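Local coordinates for aluminum resistance protein (Clostridium novyi, PDB 3I16) that probably acts as a pyridoxal 5'-phosphate-dependent carbon-sulfur lyase of the methionine gamma-lyase family with a role in aluminum resistance, at residues N32-L37 and L409-A414; E166-L171 and K207-D212. All blocks are in the same frame, centred on the assembly; numbering follows the deposited sequence. Where two conformers were deposited one is given.

Contact 1 of 2, residues N32-L37 and L409-A414; sequences NQFKIL and LTFDHA
Phe34 and Phe411 meet in a T-shaped (edge-to-face) aromatic pair, which joins the long helix 17-54 near the N-terminus to the first turn of the C-terminal helix 411-425 in this PLP-dependent transferase-type fold. The ring centroids lie 5.5 Å apart and the planes stand at 83°, with the edge of Phe34 directed toward the face of Phe411. The closest approach is Phe34 CE2 to Phe411 CZ at 3.9 Å, while Phe34 CZ lies 4.1 Å from both CZ and CE1 of Phe411. The backbones stay well apart, the CA atoms of Phe34 and Phe411 being separated by 11.3 Å, so between these two segments the contact is made by the ring pair. With CG anti to its own N (chi1 170°), the Phe411 ring extends from the start of its helix toward Phe34. Both rings are buried, and helix 287-318 adds a third helix to the cluster: its Lys306 packs against each ring, and its Glu303 is hydrogen-bonded to the backbone N of Phe411, which ties the start of helix 411-425 to it. Beyond the ring pair, Asp412 forms a salt bridge with Arg41 of the second subunit, placing this helix start at the subunit interface. Thr410 is the N-cap residue of the helix, its OG1 accepting a hydrogen bond from His413 N at 3.0 Å with an N-H...O angle of 157°.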
# COMPACT_ATOMS: atom_id res chain seq x y z
N ASN B 32 -29.38 28.58 13.45
CA ASN B 32 -28.64 29.17 14.56
C ASN B 32 -27.82 28.17 15.34
O ASN B 32 -26.76 28.51 15.84
CB ASN B 32 -29.56 29.98 15.49
CG ASN B 32 -30.03 31.28 14.86
OD1 ASN B 32 -29.44 31.75 13.88
ND2 ASN B 32 -31.10 31.86 15.40
N GLN B 33 -28.28 26.92 15.41
CA GLN B 33 -27.56 25.88 16.12
C GLN B 33 -26.21 25.60 15.47
O GLN B 33 -25.29 25.22 16.14
CB GLN B 33 -28.36 24.59 16.15
CG GLN B 33 -29.73 24.75 16.78
CD GLN B 33 -29.64 25.13 18.22
OE1 GLN B 33 -28.72 24.71 18.93
NE2 GLN B 33 -30.60 25.92 18.68
N PHE B 34 -26.11 25.81 14.16
CA PHE B 34 -24.87 25.56 13.42
C PHE B 34 -23.75 26.58 13.73
O PHE B 34 -22.57 26.23 13.74
CB PHE B 34 -25.18 25.55 11.90
CG PHE B 34 -25.95 24.32 11.41
CD1 PHE B 34 -26.55 23.41 12.27
CD2 PHE B 34 -26.13 24.14 10.05
CE1 PHE B 34 -27.25 22.33 11.78
CE2 PHE B 34 -26.85 23.07 9.56
CZ PHE B 34 -27.41 22.16 10.42
N LYS B 35 -24.13 27.83 14.02
CA LYS B 35 -23.15 28.89 14.31
C LYS B 35 -22.25 28.52 15.50
O LYS B 35 -21.03 28.69 15.50
CB LYS B 35 -23.88 30.22 14.60
CG LYS B 35 -24.75 30.75 13.44
CD LYS B 35 -25.61 31.97 13.88
N ILE B 36 -22.91 27.97 16.51
CA ILE B 36 -22.26 27.50 17.74
C ILE B 36 -21.20 26.46 17.40
O ILE B 36 -20.06 26.49 17.90
CB ILE B 36 -23.30 26.82 18.68
CG1 ILE B 36 -24.33 27.84 19.20
CG2 ILE B 36 -22.61 26.14 19.82
CD1 ILE B 36 -25.47 28.17 18.23
N LEU B 37 -21.57 25.55 16.51
CA LEU B 37 -20.69 24.48 16.09
C LEU B 37 -19.46 25.00 15.34
O LEU B 37 -18.36 24.49 15.52
CB LEU B 37 -21.45 23.45 15.23
CG LEU B 37 -22.70 22.81 15.86
CD1 LEU B 37 -23.28 21.76 14.93
CD2 LEU B 37 -22.44 22.21 17.25
N LEU B 409 -19.67 12.37 5.64
CA LEU B 409 -18.37 12.98 5.31
C LEU B 409 -18.54 14.45 4.98
O LEU B 409 -17.64 15.26 5.25
CB LEU B 409 -17.67 12.24 4.18
CG LEU B 409 -17.28 10.78 4.44
CD1 LEU B 409 -16.72 10.19 3.18
CD2 LEU B 409 -16.28 10.69 5.59
N THR B 410 -19.70 14.77 4.38
CA THR B 410 -20.14 16.14 4.14
C THR B 410 -21.60 16.26 4.62
O THR B 410 -22.36 15.29 4.59
CB THR B 410 -20.05 16.54 2.67
OG1 THR B 410 -21.08 15.87 1.92
CG2 THR B 410 -18.67 16.23 2.09
N PHE B 411 -21.97 17.45 5.06
CA PHE B 411 -23.35 17.70 5.49
C PHE B 411 -24.34 17.52 4.31
O PHE B 411 -25.46 17.01 4.49
CB PHE B 411 -23.46 19.11 6.09
CG PHE B 411 -24.86 19.54 6.34
CD1 PHE B 411 -25.61 18.91 7.31
CD2 PHE B 411 -25.44 20.56 5.60
CE1 PHE B 411 -26.91 19.29 7.54
CE2 PHE B 411 -26.75 20.95 5.82
CZ PHE B 411 -27.48 20.33 6.79
N ASP B 412 -23.91 17.93 3.12
CA ASP B 412 -24.70 17.71 1.92
C ASP B 412 -24.99 16.24 1.70
O ASP B 412 -26.13 15.89 1.35
CB ASP B 412 -24.00 18.25 0.67
CG ASP B 412 -23.99 19.77 0.61
OD1 ASP B 412 -25.04 20.39 0.86
OD2 ASP B 412 -22.93 20.34 0.24
N HIS B 413 -24.01 15.35 1.89
CA HIS B 413 -24.32 13.93 1.74
C HIS B 413 -25.29 13.44 2.84
O HIS B 413 -26.26 12.75 2.53
CB HIS B 413 -23.07 13.07 1.69
CG HIS B 413 -23.37 11.60 1.61
ND1 HIS B 413 -22.75 10.67 2.41
CD2 HIS B 413 -24.27 10.92 0.85
CE1 HIS B 413 -23.23 9.46 2.12
NE2 HIS B 413 -24.16 9.59 1.20
N ALA B 414 -25.05 13.78 4.10
CA ALA B 414 -25.96 13.35 5.16
C ALA B 414 -27.38 13.83 4.83
O ALA B 414 -28.33 13.08 4.96
CB ALA B 414 -25.50 13.86 6.53

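Contact 2 of 2, residues E166-L171 and K207-D212; sequences EIEKVL and KNIRKD
The CA atoms of Glu168 in helix 164-173 and Ile209 of segment 207-212, 6.8 Å apart, are the nearest pair between the two segments. Ile209 fills the space between them with two branches. Its CG2 meets Leu171 CB at 3.9 Å, and its CD1 touches the aliphatic part of Glu168 at CG, 4.1 Å away, the Glu168 and Ile209 side chains crossing at about a right angle. Beyond CG, Glu168 is extended, and a water joins its OE2, by a weak bond, to Asn208 ND2. Arg210 supplies the direct polar link: NH1 donates to Leu171 O at 2.9 Å, nearly straight at 170°. The oxygen lies in the guanidinium plane, although the donor stands above the carbonyl plane of Leu171. A bend at chi3 (-64°) brings the guanidinium to Leu171 O, and its NH2 donates to Ile177 O at the start of strand 177-183, so the group is held through two nitrogens. Leu171 packs further onto Val206 and onto Ile177 and Val180 of that strand. Two neighbouring helices are thus joined beside a central, largely parallel sheet, an alpha/beta arrangement characteristic of the large domain of fold-type I PLP enzymes.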
# COMPACT_ATOMS: atom_id res chain seq x y z
N GLU B 166 -24.64 7.74 44.75
CA GLU B 166 -24.49 6.29 44.72
C GLU B 166 -23.04 5.89 44.36
O GLU B 166 -22.49 4.96 44.95
CB GLU B 166 -25.51 5.67 43.75
CG GLU B 166 -25.59 4.14 43.79
CD GLU B 166 -26.05 3.59 45.13
OE1 GLU B 166 -26.65 4.36 45.93
OE2 GLU B 166 -25.84 2.39 45.38
N ILE B 167 -22.42 6.60 43.41
CA ILE B 167 -21.02 6.34 43.04
C ILE B 167 -20.14 6.42 44.30
O ILE B 167 -19.41 5.48 44.64
CB ILE B 167 -20.52 7.32 41.95
CG1 ILE B 167 -21.19 7.01 40.60
CG2 ILE B 167 -19.00 7.23 41.76
CD1 ILE B 167 -20.99 8.05 39.58
N GLU B 168 -20.25 7.53 45.02
CA GLU B 168 -19.53 7.71 46.28
C GLU B 168 -19.74 6.55 47.26
O GLU B 168 -18.78 6.02 47.82
CB GLU B 168 -19.97 8.99 46.97
CG GLU B 168 -19.46 10.24 46.29
CD GLU B 168 -19.94 11.51 46.97
OE1 GLU B 168 -20.51 11.41 48.07
OE2 GLU B 168 -19.77 12.60 46.39
N LYS B 169 -21.00 6.19 47.48
CA LYS B 169 -21.35 5.09 48.39
C LYS B 169 -20.72 3.76 47.97
O LYS B 169 -20.24 3.00 48.80
CB LYS B 169 -22.87 4.91 48.48
CG LYS B 169 -23.33 3.69 49.30
CD LYS B 169 -24.87 3.61 49.33
CE LYS B 169 -25.38 2.52 50.27
NZ LYS B 169 -24.78 1.19 49.97
N VAL B 170 -20.74 3.47 46.67
CA VAL B 170 -20.17 2.21 46.18
C VAL B 170 -18.65 2.20 46.34
O VAL B 170 -18.09 1.21 46.83
CB VAL B 170 -20.63 1.93 44.74
CG1 VAL B 170 -19.86 0.74 44.14
CG2 VAL B 170 -22.17 1.70 44.74
N LEU B 171 -18.01 3.31 46.00
CA LEU B 171 -16.56 3.47 46.18
C LEU B 171 -16.11 3.42 47.65
O LEU B 171 -15.12 2.77 47.99
CB LEU B 171 -16.07 4.78 45.57
CG LEU B 171 -16.11 4.90 44.04
CD1 LEU B 171 -15.72 6.34 43.63
CD2 LEU B 171 -15.21 3.85 43.36
N LYS B 207 -12.30 10.96 42.51
CA LYS B 207 -11.01 11.35 43.06
C LYS B 207 -11.14 11.88 44.50
O LYS B 207 -10.21 11.79 45.30
CB LYS B 207 -10.36 12.43 42.18
CG LYS B 207 -10.01 12.02 40.75
CD LYS B 207 -8.92 11.02 40.70
CE LYS B 207 -8.57 10.71 39.26
NZ LYS B 207 -7.47 9.72 39.18
N ASN B 208 -12.29 12.46 44.83
CA ASN B 208 -12.52 12.93 46.20
C ASN B 208 -12.63 11.78 47.19
O ASN B 208 -12.41 11.98 48.38
CB ASN B 208 -13.77 13.81 46.28
CG ASN B 208 -13.98 14.37 47.67
OD1 ASN B 208 -13.08 15.02 48.22
ND2 ASN B 208 -15.14 14.10 48.25
N ILE B 209 -12.99 10.58 46.72
CA ILE B 209 -13.05 9.40 47.58
C ILE B 209 -11.65 8.79 47.64
O ILE B 209 -11.13 8.60 48.73
CB ILE B 209 -14.09 8.38 47.10
CG1 ILE B 209 -15.50 9.00 47.06
CG2 ILE B 209 -14.12 7.16 47.99
CD1 ILE B 209 -15.91 9.74 48.33
N ARG B 210 -11.06 8.49 46.48
CA ARG B 210 -9.67 8.02 46.39
C ARG B 210 -8.98 8.55 45.13
O ARG B 210 -9.38 8.23 43.99
CB ARG B 210 -9.57 6.49 46.42
CG ARG B 210 -9.97 5.85 47.74
CD ARG B 210 -9.62 4.38 47.78
NE ARG B 210 -10.35 3.58 46.80
CZ ARG B 210 -11.61 3.16 46.93
NH1 ARG B 210 -12.35 3.48 47.99
NH2 ARG B 210 -12.16 2.44 45.96
N LYS B 211 -7.93 9.34 45.33
CA LYS B 211 -7.16 9.95 44.25
C LYS B 211 -6.50 8.93 43.29
O LYS B 211 -6.28 9.23 42.13
CB LYS B 211 -6.11 10.89 44.85
N ASP B 212 -6.21 7.73 43.78
CA ASP B 212 -5.55 6.72 42.95
C ASP B 212 -6.48 5.94 42.00
O ASP B 212 -5.99 5.17 41.19
CB ASP B 212 -4.70 5.75 43.80
CG ASP B 212 -5.51 4.87 44.75
OD1 ASP B 212 -6.76 4.87 44.72
OD2 ASP B 212 -4.87 4.16 45.56
O HOH W 1 -16.98 12.53 46.33

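Overall arrangement
Contacts 1 and 2 lie far apart, with centres 39 Å and nearest atoms about 26 Å from each other, and they do not touch. In sequence, both segments of contact 2 fall between those of contact 1, which joins regions near the two ends of the chain over 371 intervening residues; contact 2 spans just 35. Contact 1 is buried and its surroundings include the second subunit, whereas contact 2 is partly buried and no other chain of the assembly touches its segments. Neither belongs to the pyridoxal 5'-phosphate pocket, which includes Tyr126, Asp218 and Lys244. Asp218 ends strand 214-218, which follows shortly after segment 207-212.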